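Local coordinates for putative methyltransferase protein (Bacteroides fragilis, PDB 5BP9) that probably transfers a methyl group from S-adenosylmethionine to an acceptor, and is captured here with the product S-adenosyl-L-homocysteine bound, at residues G103-V108 against T163-M168; V150-E155 against P181-K186; A158-T163 against L190-G195; I197-S202 against A275-A280. One frame throughout, in Å; residues are numbered along the deposited sequence. Where two conformers were deposited one is given.

Contact 1: residues G103-V108 against T163-M168; sequences GTILDV and TILMLM. With SAH (S-adenosyl-L-homocysteine), chain D.
With chi1 of -58° I105 holds CG2 anti to its backbone N, and L165, at -64°, sets its CG beside its own N; these two torsions bring I105 CG2 to 3.7 Å from L165 CD1 on one face of the sheet. T163 stands on that same face, alongside I105 and pointing the same way. On the other face V108 CG2 meets I164 CG2 at 3.7 Å, the two side chains slanting across each other, while M166, a selenomethionine, lays its CG against V108 CB in the conformer given. The backbones beneath run parallel and are joined by four hydrogen bonds. The straightest goes from L165 N to L106 O (2.8 Å, 174°), and the answering carbonyl, L165 O, takes V108 N at 3.1 Å. Past V108 the strands part and water fills in. One water accepts from L167 N and has V108 O close by; a second accepts from the amino N of S-adenosyl-L-homocysteine and has V108 O and L167 O beside it, with more acceptors near both waters than protons to give. Helix 114-121 packs on the D107 and L165 face. The chemistry is thus divided along the strands: apolar side-chain pairing on both faces over a hydrogen-bonded backbone, and at the C-terminal edge carbonyls that probably help place the amino end of the bound product through water.

Contact 2: residues V150-E155 against P181-K186; sequences VNLFDE and PLFFRK. With SAH (S-adenosyl-L-homocysteine), chain D.
F153 lays its ring obliquely against L182, CD1 standing 3.9 Å from L182 CD2, and brings the CE1 corner to 4.0 Å from F183 CA, which lies at the ring's edge near its plane. F183 in turn receives F153 CE1 and L152 CD2 at its own ring edge, so the two phenylalanines meet without stacking. The polar part of the contact belongs to K186. Bent at chi2 (77°), its chain passes along the carbonyl of L152, with CE 3.2 Å from L152 O, and NZ then donates to D154 O at 2.8 Å; F157 O is a second acceptor for the same ammonium. The segment so held is a type I turn from N151 to D154, tightened by an Asx turn in which F153 N donates to N151 OD1 (3.0 Å). It reads the adenine: L152 N gives a nearly straight bond (174°) to N1 of S-adenosyl-L-homocysteine at 3.1 Å, and N6 gives a weak one to N151 OD1. Helix 180-190 therefore backs the adenine-binding turn from the side away from the base, with L152 reaching on to I129 of strand 125-130 and, together with F183, to one conformer of M166 on strand 161-166.

Contact 3: residues A158-T163 against L190-G195; sequences AATFDT and LLRPDG
Two short extended runs lie parallel here through a single bridge, F161 with L191, in which F161 N donates to L190 O (2.8 Å) and F161 O accepts R192 N (2.8 Å), the latter donor standing above the carbonyl plane. R192 then does most of the side-chain work. Its chain stays extended from CG to NE, crosses T160 at about a right angle, and delivers NE to T160 OG1 at 2.9 Å in a nearly straight bond (172°) that lies in the guanidinium plane. T160 meets it because chi1 of 69° puts OG1 between its backbone N and carbonyl carbon. Farther out, R192 NH1 forms a salt bridge with D162 OD2 at 3.2 Å, weak as a hydrogen bond, the carboxylate and guanidinium planes being 83° apart. That same oxygen accepts from T104 N, and the other, OD1, takes a water that also donates to P193 O. L190 pushes CD2 to 3.2 Å from A159 O. D162 O lies 3.1 Å from G195 CA, where the type II turn from R192 to G195 closes. The arrangement belongs to a right-handed beta-alpha-beta crossover of the Rossmann-like methyltransferase fold: strand 161-166, helix 180-190, then strand 195-202 alongside the first.

Contact 4: residues I197-S202 against A275-A280; sequences ILMDSS and ARLTVA
I197 O takes L277 N in a 2.8 Å hydrogen bond that lies in the carbonyl plane, and R276 CA adds a C-H contact to the same oxygen at 3.2 Å. I197 N returns the bond to L277 O, and M199 and A275 repeat the exchange, with A275 N to M199 O at 2.8 Å. These are the two hydrogen-bonded pairs of an antiparallel match; L198 and R276 form the non-hydrogen-bonded pair between them. Strand 272-279 is thus the antiparallel member next to strand 195-202, followed by 260-267, as in the seven-stranded mixed sheet of class I S-adenosylmethionine-dependent methyltransferases. On one face I197 reaches over L277, CD1 lying 3.9 Å from L277 CB, and the selenium of M199 approaches L277 CD1 at 4.3 Å; L251 of helix 248-257 packs on M199, A275 and L277 from this side. On the opposite face L198 and R276 run side by side. R276 CB lies 3.9 Å from L198 CD2, and chi1 of -179°, with CG anti to the backbone N, keeps CG alongside it too. A bend at chi3 then carries the guanidinium off to a salt bridge with E263 on strand 260-267.

Contacts 1 and 4 are buried strand pairings in one mixed sheet, the first parallel and near the chain's centre, the second antiparallel; strand 161-166 bonds to strand 195-202 between them, through I164 and L198. Contact 3, sharing T163 with contact 1, lies at the start of these strands, where burial is partial and an arginine, an aspartate, a threonine and water take over from hydrocarbon. Contact 2 sets a turn against a helix and is likewise partly buried; its F183 reaches M199 of contact 4. Contacts 1 and 2 both touch S-adenosyl-L-homocysteine, one at the amino group through water, the other directly at the adenine.

Contact 1: residues G103-V108 against T163-M168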
# COMPACT_ATOMS: atom_id res chain seq x y z
N GLY A 103 9.16 2.24 -17.04
CA GLY A 103 10.47 1.69 -16.70
C GLY A 103 10.37 0.49 -15.77
O GLY A 103 9.41 -0.28 -15.81
N THR A 104 11.36 0.36 -14.90
CA THR A 104 11.37 -0.73 -13.95
C THR A 104 10.53 -0.29 -12.75
O THR A 104 10.80 0.74 -12.13
CB THR A 104 12.78 -1.08 -13.53
OG1 THR A 104 13.56 -1.42 -14.70
CG2 THR A 104 12.77 -2.27 -12.58
N ILE A 105 9.51 -1.09 -12.47
CA ILE A 105 8.46 -0.71 -11.51
C ILE A 105 8.51 -1.60 -10.26
O ILE A 105 8.63 -2.83 -10.39
CB ILE A 105 7.07 -0.79 -12.15
CG1 ILE A 105 7.01 0.12 -13.38
CG2 ILE A 105 5.96 -0.42 -11.16
CD1 ILE A 105 6.00 -0.36 -14.40
N LEU A 106 8.39 -0.97 -9.09
CA LEU A 106 8.19 -1.69 -7.82
C LEU A 106 6.74 -1.55 -7.37
O LEU A 106 6.26 -0.42 -7.15
CB LEU A 106 9.12 -1.13 -6.72
CG LEU A 106 8.98 -1.81 -5.35
CD1 LEU A 106 9.34 -3.29 -5.43
CD2 LEU A 106 9.84 -1.08 -4.33
N ASP A 107 6.07 -2.68 -7.24
CA ASP A 107 4.70 -2.75 -6.69
C ASP A 107 4.80 -3.09 -5.19
O ASP A 107 5.02 -4.26 -4.82
CB ASP A 107 3.90 -3.79 -7.49
CG ASP A 107 2.47 -3.89 -7.08
OD1 ASP A 107 2.01 -3.14 -6.21
OD2 ASP A 107 1.80 -4.78 -7.66
N VAL A 108 4.67 -2.06 -4.35
CA VAL A 108 4.86 -2.20 -2.89
C VAL A 108 3.56 -2.67 -2.25
O VAL A 108 2.49 -2.06 -2.43
CB VAL A 108 5.26 -0.86 -2.25
CG1 VAL A 108 5.46 -1.02 -0.76
CG2 VAL A 108 6.49 -0.26 -2.91
N THR A 163 9.81 3.68 -11.31
CA THR A 163 8.50 4.00 -10.71
C THR A 163 8.29 3.09 -9.50
O THR A 163 8.50 1.88 -9.59
CB THR A 163 7.33 3.79 -11.68
OG1 THR A 163 7.60 4.43 -12.93
CG2 THR A 163 6.04 4.40 -11.14
N ILE A 164 7.91 3.70 -8.38
CA ILE A 164 7.53 2.98 -7.17
C ILE A 164 6.04 3.23 -6.93
O ILE A 164 5.62 4.37 -6.79
CB ILE A 164 8.38 3.40 -5.97
CG1 ILE A 164 9.87 3.08 -6.26
CG2 ILE A 164 7.88 2.67 -4.71
CD1 ILE A 164 10.84 3.47 -5.16
N LEU A 165 5.25 2.14 -6.92
CA LEU A 165 3.79 2.22 -6.77
C LEU A 165 3.39 1.87 -5.36
O LEU A 165 3.70 0.79 -4.88
CB LEU A 165 3.08 1.27 -7.73
CG LEU A 165 3.24 1.50 -9.22
CD1 LEU A 165 2.51 0.41 -9.98
CD2 LEU A 165 2.68 2.87 -9.58
N MSE A 166 2.69 2.81 -4.70
CA MSE A 166 2.12 2.57 -3.38
C MSE A 166 0.66 2.91 -3.46
O MSE A 166 0.25 4.07 -3.31
CB MSE A 166 2.88 3.41 -2.42
CG MSE A 166 4.31 2.88 -2.36
SE MSE A 166 5.41 3.95 -1.16
CE MSE A 166 4.82 3.03 0.50
N LEU A 167 -0.13 1.88 -3.76
CA LEU A 167 -1.55 2.03 -4.08
C LEU A 167 -2.47 1.32 -3.09
O LEU A 167 -2.05 0.41 -2.40
CB LEU A 167 -1.80 1.53 -5.49
CG LEU A 167 -1.01 2.24 -6.60
CD1 LEU A 167 -1.32 1.57 -7.94
CD2 LEU A 167 -1.29 3.73 -6.66
N MSE A 168 -3.72 1.78 -3.07
CA MSE A 168 -4.76 1.32 -2.14
C MSE A 168 -4.42 1.84 -0.76
O MSE A 168 -4.09 1.08 0.18
CB MSE A 168 -4.97 -0.18 -2.21
CG MSE A 168 -6.40 -0.53 -1.84
SE MSE A 168 -6.78 0.09 0.00
CE MSE A 168 -8.70 -0.33 -0.03
N SAH D . -1.75 -3.27 -3.04
CA SAH D . -2.75 -4.36 -2.74
CB SAH D . -2.89 -4.69 -1.24
CG SAH D . -3.18 -3.50 -0.32
SD SAH D . -3.24 -4.03 1.37
C SAH D . -4.11 -4.01 -3.28
O SAH D . -4.31 -2.92 -3.80
OXT SAH D . -5.06 -4.79 -3.24
C5' SAH D . -1.61 -3.61 1.94
C4' SAH D . -0.59 -4.70 1.65
O4' SAH D . 0.71 -4.23 2.07
C3' SAH D . -0.79 -6.04 2.36
O3' SAH D . -0.75 -7.12 1.40
C2' SAH D . 0.35 -6.10 3.37
O2' SAH D . 0.77 -7.40 3.74
C1' SAH D . 1.43 -5.30 2.69
N9 SAH D . 2.47 -4.71 3.54
C8 SAH D . 2.29 -4.11 4.73
N7 SAH D . 3.38 -3.61 5.24
C5 SAH D . 4.35 -3.88 4.30
C6 SAH D . 5.73 -3.62 4.24
N6 SAH D . 6.39 -2.96 5.20
N1 SAH D . 6.42 -4.04 3.14
C2 SAH D . 5.75 -4.70 2.18
N3 SAH D . 4.44 -5.00 2.14
C4 SAH D . 3.78 -4.57 3.24
O HOH W 1 0.96 -0.68 -4.36
O HOH W 2 -0.06 -1.36 -1.27

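Contact 2: residues V150-E155 against P181-K186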
# COMPACT_ATOMS: atom_id res chain seq x y z
N VAL A 150 9.32 -9.69 1.18
CA VAL A 150 10.27 -8.80 1.81
C VAL A 150 9.56 -7.52 2.24
O VAL A 150 8.59 -7.07 1.63
CB VAL A 150 11.50 -8.57 0.90
CG1 VAL A 150 11.08 -7.83 -0.37
CG2 VAL A 150 12.63 -7.85 1.66
N ASN A 151 10.04 -7.01 3.37
CA ASN A 151 9.56 -5.75 3.94
C ASN A 151 10.25 -4.60 3.22
O ASN A 151 11.47 -4.59 3.12
CB ASN A 151 9.88 -5.71 5.44
CG ASN A 151 9.18 -4.59 6.18
OD1 ASN A 151 9.19 -3.44 5.75
ND2 ASN A 151 8.60 -4.92 7.32
N LEU A 152 9.47 -3.61 2.73
CA LEU A 152 10.02 -2.44 2.07
C LEU A 152 11.20 -1.81 2.83
O LEU A 152 12.16 -1.35 2.20
CB LEU A 152 8.89 -1.38 1.92
CG LEU A 152 9.28 -0.02 1.34
CD1 LEU A 152 9.67 -0.17 -0.12
CD2 LEU A 152 8.14 0.97 1.49
N PHE A 153 11.10 -1.80 4.16
CA PHE A 153 12.07 -1.11 5.01
C PHE A 153 13.32 -1.93 5.35
O PHE A 153 14.25 -1.40 5.99
CB PHE A 153 11.39 -0.60 6.27
CG PHE A 153 10.29 0.37 5.99
CD1 PHE A 153 10.58 1.62 5.47
CD2 PHE A 153 8.97 0.02 6.19
CE1 PHE A 153 9.56 2.51 5.18
CE2 PHE A 153 7.95 0.91 5.91
CZ PHE A 153 8.25 2.15 5.42
N ASP A 154 13.36 -3.17 4.90
CA ASP A 154 14.49 -4.08 5.21
C ASP A 154 15.77 -3.43 4.68
O ASP A 154 15.84 -3.09 3.51
CB ASP A 154 14.21 -5.44 4.54
CG ASP A 154 15.16 -6.53 4.96
OD1 ASP A 154 16.35 -6.26 5.22
OD2 ASP A 154 14.72 -7.70 4.99
N GLU A 155 16.78 -3.28 5.55
CA GLU A 155 18.05 -2.70 5.15
C GLU A 155 18.73 -3.50 4.05
O GLU A 155 19.55 -2.97 3.32
CB GLU A 155 19.00 -2.58 6.35
CG GLU A 155 18.53 -1.59 7.40
CD GLU A 155 17.60 -2.16 8.46
OE1 GLU A 155 17.16 -3.36 8.36
OE2 GLU A 155 17.31 -1.37 9.41
N PRO A 181 10.84 10.31 7.90
CA PRO A 181 12.27 10.37 7.53
C PRO A 181 12.81 8.99 7.06
O PRO A 181 13.50 8.93 6.03
CB PRO A 181 12.95 10.91 8.80
CG PRO A 181 11.86 11.70 9.48
CD PRO A 181 10.62 10.91 9.24
N LEU A 182 12.48 7.91 7.76
CA LEU A 182 12.89 6.56 7.36
C LEU A 182 12.37 6.24 5.98
O LEU A 182 13.10 5.71 5.14
CB LEU A 182 12.37 5.52 8.36
CG LEU A 182 12.62 4.04 8.05
CD1 LEU A 182 14.06 3.66 8.34
CD2 LEU A 182 11.66 3.17 8.85
N PHE A 183 11.09 6.56 5.75
CA PHE A 183 10.49 6.30 4.45
C PHE A 183 11.26 7.00 3.32
O PHE A 183 11.61 6.37 2.31
CB PHE A 183 9.01 6.73 4.48
CG PHE A 183 8.36 6.69 3.13
CD1 PHE A 183 8.14 5.48 2.49
CD2 PHE A 183 8.03 7.85 2.46
CE1 PHE A 183 7.60 5.43 1.22
CE2 PHE A 183 7.45 7.81 1.20
CZ PHE A 183 7.25 6.60 0.56
N PHE A 184 11.50 8.31 3.46
CA PHE A 184 12.17 9.04 2.41
C PHE A 184 13.64 8.64 2.24
O PHE A 184 14.15 8.64 1.13
CB PHE A 184 11.99 10.55 2.59
CG PHE A 184 10.60 11.00 2.21
CD1 PHE A 184 10.18 10.88 0.89
CD2 PHE A 184 9.72 11.53 3.14
CE1 PHE A 184 8.89 11.27 0.50
CE2 PHE A 184 8.46 11.96 2.75
CZ PHE A 184 8.02 11.81 1.44
N ARG A 185 14.29 8.22 3.33
CA ARG A 185 15.64 7.65 3.21
C ARG A 185 15.62 6.38 2.37
O ARG A 185 16.49 6.20 1.52
CB ARG A 185 16.28 7.35 4.56
CG ARG A 185 16.76 8.58 5.29
CD ARG A 185 17.68 8.22 6.45
NE ARG A 185 17.03 7.48 7.54
CZ ARG A 185 16.33 8.02 8.55
NH1 ARG A 185 16.12 9.32 8.64
NH2 ARG A 185 15.83 7.22 9.49
N LYS A 186 14.63 5.53 2.58
CA LYS A 186 14.53 4.31 1.79
C LYS A 186 14.23 4.63 0.33
O LYS A 186 14.78 4.02 -0.59
CB LYS A 186 13.47 3.36 2.37
CG LYS A 186 13.42 2.00 1.70
CD LYS A 186 14.57 1.13 2.21
CE LYS A 186 14.88 0.01 1.26
NZ LYS A 186 15.93 -0.87 1.85
N SAH D . -1.75 -3.27 -3.04
CA SAH D . -2.75 -4.36 -2.74
CB SAH D . -2.89 -4.69 -1.24
CG SAH D . -3.18 -3.50 -0.32
SD SAH D . -3.24 -4.03 1.37
C SAH D . -4.11 -4.01 -3.28
O SAH D . -4.31 -2.92 -3.80
OXT SAH D . -5.06 -4.79 -3.24
C5' SAH D . -1.61 -3.61 1.94
C4' SAH D . -0.59 -4.70 1.65
O4' SAH D . 0.71 -4.23 2.07
C3' SAH D . -0.79 -6.04 2.36
O3' SAH D . -0.75 -7.12 1.40
C2' SAH D . 0.35 -6.10 3.37
O2' SAH D . 0.77 -7.40 3.74
C1' SAH D . 1.43 -5.30 2.69
N9 SAH D . 2.47 -4.71 3.54
C8 SAH D . 2.29 -4.11 4.73
N7 SAH D . 3.38 -3.61 5.24
C5 SAH D . 4.35 -3.88 4.30
C6 SAH D . 5.73 -3.62 4.24
N6 SAH D . 6.39 -2.96 5.20
N1 SAH D . 6.42 -4.04 3.14
C2 SAH D . 5.75 -4.70 2.18
N3 SAH D . 4.44 -5.00 2.14
C4 SAH D . 3.78 -4.57 3.24

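Contact 3: residues A158-T163 against L190-G195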
# COMPACT_ATOMS: atom_id res chain seq x y z
N ALA A 158 17.62 -4.12 -1.64
CA ALA A 158 18.39 -3.17 -2.44
C ALA A 158 18.16 -3.51 -3.88
O ALA A 158 18.43 -4.64 -4.31
CB ALA A 158 19.88 -3.27 -2.10
N ALA A 159 17.62 -2.54 -4.59
CA ALA A 159 17.27 -2.61 -6.01
C ALA A 159 16.85 -1.20 -6.38
O ALA A 159 16.57 -0.40 -5.49
CB ALA A 159 16.15 -3.60 -6.26
N THR A 160 16.86 -0.86 -7.66
CA THR A 160 16.46 0.49 -8.06
C THR A 160 15.37 0.46 -9.13
O THR A 160 15.23 -0.50 -9.88
CB THR A 160 17.64 1.38 -8.51
OG1 THR A 160 18.16 0.89 -9.75
CG2 THR A 160 18.69 1.41 -7.45
N PHE A 161 14.57 1.53 -9.12
CA PHE A 161 13.34 1.59 -9.86
C PHE A 161 13.12 2.96 -10.47
O PHE A 161 13.46 3.98 -9.89
CB PHE A 161 12.16 1.25 -8.93
CG PHE A 161 12.29 -0.13 -8.33
CD1 PHE A 161 11.91 -1.23 -9.06
CD2 PHE A 161 12.88 -0.33 -7.09
CE1 PHE A 161 12.08 -2.50 -8.59
CE2 PHE A 161 13.03 -1.62 -6.58
CZ PHE A 161 12.63 -2.70 -7.34
N ASP A 162 12.49 2.95 -11.64
CA ASP A 162 11.99 4.17 -12.27
C ASP A 162 10.65 4.63 -11.70
O ASP A 162 10.40 5.84 -11.64
CB ASP A 162 11.87 3.99 -13.77
CG ASP A 162 13.21 3.63 -14.40
OD1 ASP A 162 14.11 4.51 -14.40
OD2 ASP A 162 13.36 2.47 -14.86
N THR A 163 9.81 3.68 -11.31
CA THR A 163 8.50 4.00 -10.71
C THR A 163 8.29 3.09 -9.50
O THR A 163 8.50 1.88 -9.59
CB THR A 163 7.33 3.79 -11.68
OG1 THR A 163 7.60 4.43 -12.93
CG2 THR A 163 6.04 4.40 -11.14
N LEU A 190 16.10 3.55 -3.32
CA LEU A 190 15.39 2.75 -4.31
C LEU A 190 15.09 3.43 -5.64
O LEU A 190 14.77 2.74 -6.61
CB LEU A 190 14.05 2.26 -3.70
CG LEU A 190 14.11 1.30 -2.50
CD1 LEU A 190 12.70 0.99 -2.05
CD2 LEU A 190 14.91 0.03 -2.81
N LEU A 191 15.18 4.76 -5.69
CA LEU A 191 14.82 5.49 -6.89
C LEU A 191 15.98 5.73 -7.83
O LEU A 191 17.05 6.21 -7.40
CB LEU A 191 14.18 6.82 -6.56
CG LEU A 191 12.75 6.77 -6.06
CD1 LEU A 191 12.32 8.13 -5.52
CD2 LEU A 191 11.78 6.32 -7.15
N ARG A 192 15.76 5.42 -9.10
CA ARG A 192 16.70 5.82 -10.15
C ARG A 192 16.60 7.31 -10.40
O ARG A 192 15.59 7.94 -10.06
CB ARG A 192 16.41 5.05 -11.43
CG ARG A 192 16.70 3.58 -11.25
CD ARG A 192 16.38 2.74 -12.45
NE ARG A 192 16.67 1.33 -12.21
CZ ARG A 192 16.37 0.33 -13.03
NH1 ARG A 192 15.78 0.54 -14.20
NH2 ARG A 192 16.65 -0.91 -12.68
N PRO A 193 17.63 7.89 -11.05
CA PRO A 193 17.51 9.30 -11.48
C PRO A 193 16.26 9.54 -12.31
O PRO A 193 15.90 8.70 -13.15
CB PRO A 193 18.75 9.48 -12.36
CG PRO A 193 19.74 8.55 -11.78
CD PRO A 193 18.96 7.34 -11.38
N ASP A 194 15.58 10.64 -12.00
CA ASP A 194 14.28 11.00 -12.60
C ASP A 194 13.14 10.02 -12.31
O ASP A 194 12.09 10.10 -12.96
CB ASP A 194 14.41 11.24 -14.10
CG ASP A 194 15.45 12.28 -14.43
OD1 ASP A 194 15.57 13.31 -13.71
OD2 ASP A 194 16.17 12.05 -15.41
N GLY A 195 13.35 9.13 -11.34
CA GLY A 195 12.30 8.21 -10.91
C GLY A 195 11.21 8.91 -10.14
O GLY A 195 11.37 10.06 -9.72
O HOH W 3 13.69 7.07 -13.84

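Contact 4: residues I197-S202 against A275-A280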
# COMPACT_ATOMS: atom_id res chain seq x y z
N ILE A 197 7.61 8.22 -7.29
CA ILE A 197 6.70 7.41 -6.48
C ILE A 197 5.30 7.90 -6.81
O ILE A 197 5.05 9.12 -6.79
CB ILE A 197 6.94 7.64 -4.99
CG1 ILE A 197 8.40 7.36 -4.61
CG2 ILE A 197 6.01 6.80 -4.15
CD1 ILE A 197 8.88 8.23 -3.48
N LEU A 198 4.40 6.96 -7.08
CA LEU A 198 2.97 7.26 -7.26
C LEU A 198 2.24 6.65 -6.07
O LEU A 198 2.29 5.44 -5.84
CB LEU A 198 2.48 6.68 -8.59
CG LEU A 198 3.18 7.24 -9.82
CD1 LEU A 198 2.73 6.48 -11.07
CD2 LEU A 198 2.94 8.73 -9.98
N MSE A 199 1.58 7.51 -5.30
CA MSE A 199 0.95 7.12 -4.02
C MSE A 199 -0.41 7.72 -3.92
O MSE A 199 -0.58 8.91 -4.14
CB MSE A 199 1.81 7.67 -2.86
CG MSE A 199 1.23 7.38 -1.45
SE MSE A 199 2.22 8.36 -0.05
CE MSE A 199 3.49 6.91 -0.08
N ASP A 200 -1.39 6.91 -3.53
CA ASP A 200 -2.71 7.43 -3.23
C ASP A 200 -2.94 7.43 -1.72
O ASP A 200 -2.38 6.62 -0.98
CB ASP A 200 -3.80 6.63 -3.94
CG ASP A 200 -4.03 5.29 -3.29
OD1 ASP A 200 -3.07 4.53 -3.11
OD2 ASP A 200 -5.14 4.99 -2.88
N SER A 201 -3.75 8.37 -1.27
CA SER A 201 -4.25 8.38 0.11
C SER A 201 -5.56 9.15 0.18
O SER A 201 -6.19 9.44 -0.83
CB SER A 201 -3.18 8.96 1.05
OG SER A 201 -3.47 8.61 2.41
N SER A 202 -5.94 9.49 1.40
CA SER A 202 -7.23 10.13 1.70
C SER A 202 -7.06 11.10 2.85
O SER A 202 -6.27 10.83 3.76
CB SER A 202 -8.29 9.09 2.13
OG SER A 202 -8.67 8.26 1.07
N ALA A 275 -0.91 11.24 -5.68
CA ALA A 275 0.21 12.16 -5.70
C ALA A 275 1.44 11.51 -6.33
O ALA A 275 1.58 10.28 -6.35
CB ALA A 275 0.57 12.61 -4.29
N ARG A 276 2.31 12.37 -6.85
CA ARG A 276 3.62 11.97 -7.38
C ARG A 276 4.69 12.62 -6.54
O ARG A 276 4.67 13.84 -6.34
CB ARG A 276 3.78 12.42 -8.85
CG ARG A 276 5.12 12.02 -9.46
CD ARG A 276 5.10 12.09 -10.98
NE ARG A 276 4.78 13.43 -11.46
CZ ARG A 276 4.33 13.73 -12.67
NH1 ARG A 276 4.07 15.01 -13.00
NH2 ARG A 276 4.12 12.76 -13.56
N LEU A 277 5.61 11.80 -6.03
CA LEU A 277 6.73 12.26 -5.22
C LEU A 277 8.03 12.02 -6.01
O LEU A 277 8.25 10.96 -6.57
CB LEU A 277 6.78 11.51 -3.87
CG LEU A 277 5.47 11.49 -3.06
CD1 LEU A 277 5.50 10.46 -1.92
CD2 LEU A 277 5.14 12.85 -2.49
N THR A 278 8.89 13.02 -6.00
CA THR A 278 10.19 12.97 -6.68
C THR A 278 11.24 13.59 -5.79
O THR A 278 10.93 14.44 -4.93
CB THR A 278 10.14 13.76 -8.01
OG1 THR A 278 9.65 15.08 -7.75
CG2 THR A 278 9.27 13.10 -9.03
N VAL A 279 12.50 13.21 -6.02
CA VAL A 279 13.63 13.80 -5.30
C VAL A 279 13.73 15.26 -5.75
O VAL A 279 13.65 15.53 -6.94
CB VAL A 279 14.94 13.04 -5.58
CG1 VAL A 279 16.14 13.77 -5.00
CG2 VAL A 279 14.85 11.63 -4.97
N ALA A 280 13.85 16.18 -4.81
CA ALA A 280 13.83 17.60 -5.15
C ALA A 280 15.12 17.93 -5.86
O ALA A 280 16.20 17.42 -5.51
CB ALA A 280 13.66 18.46 -3.91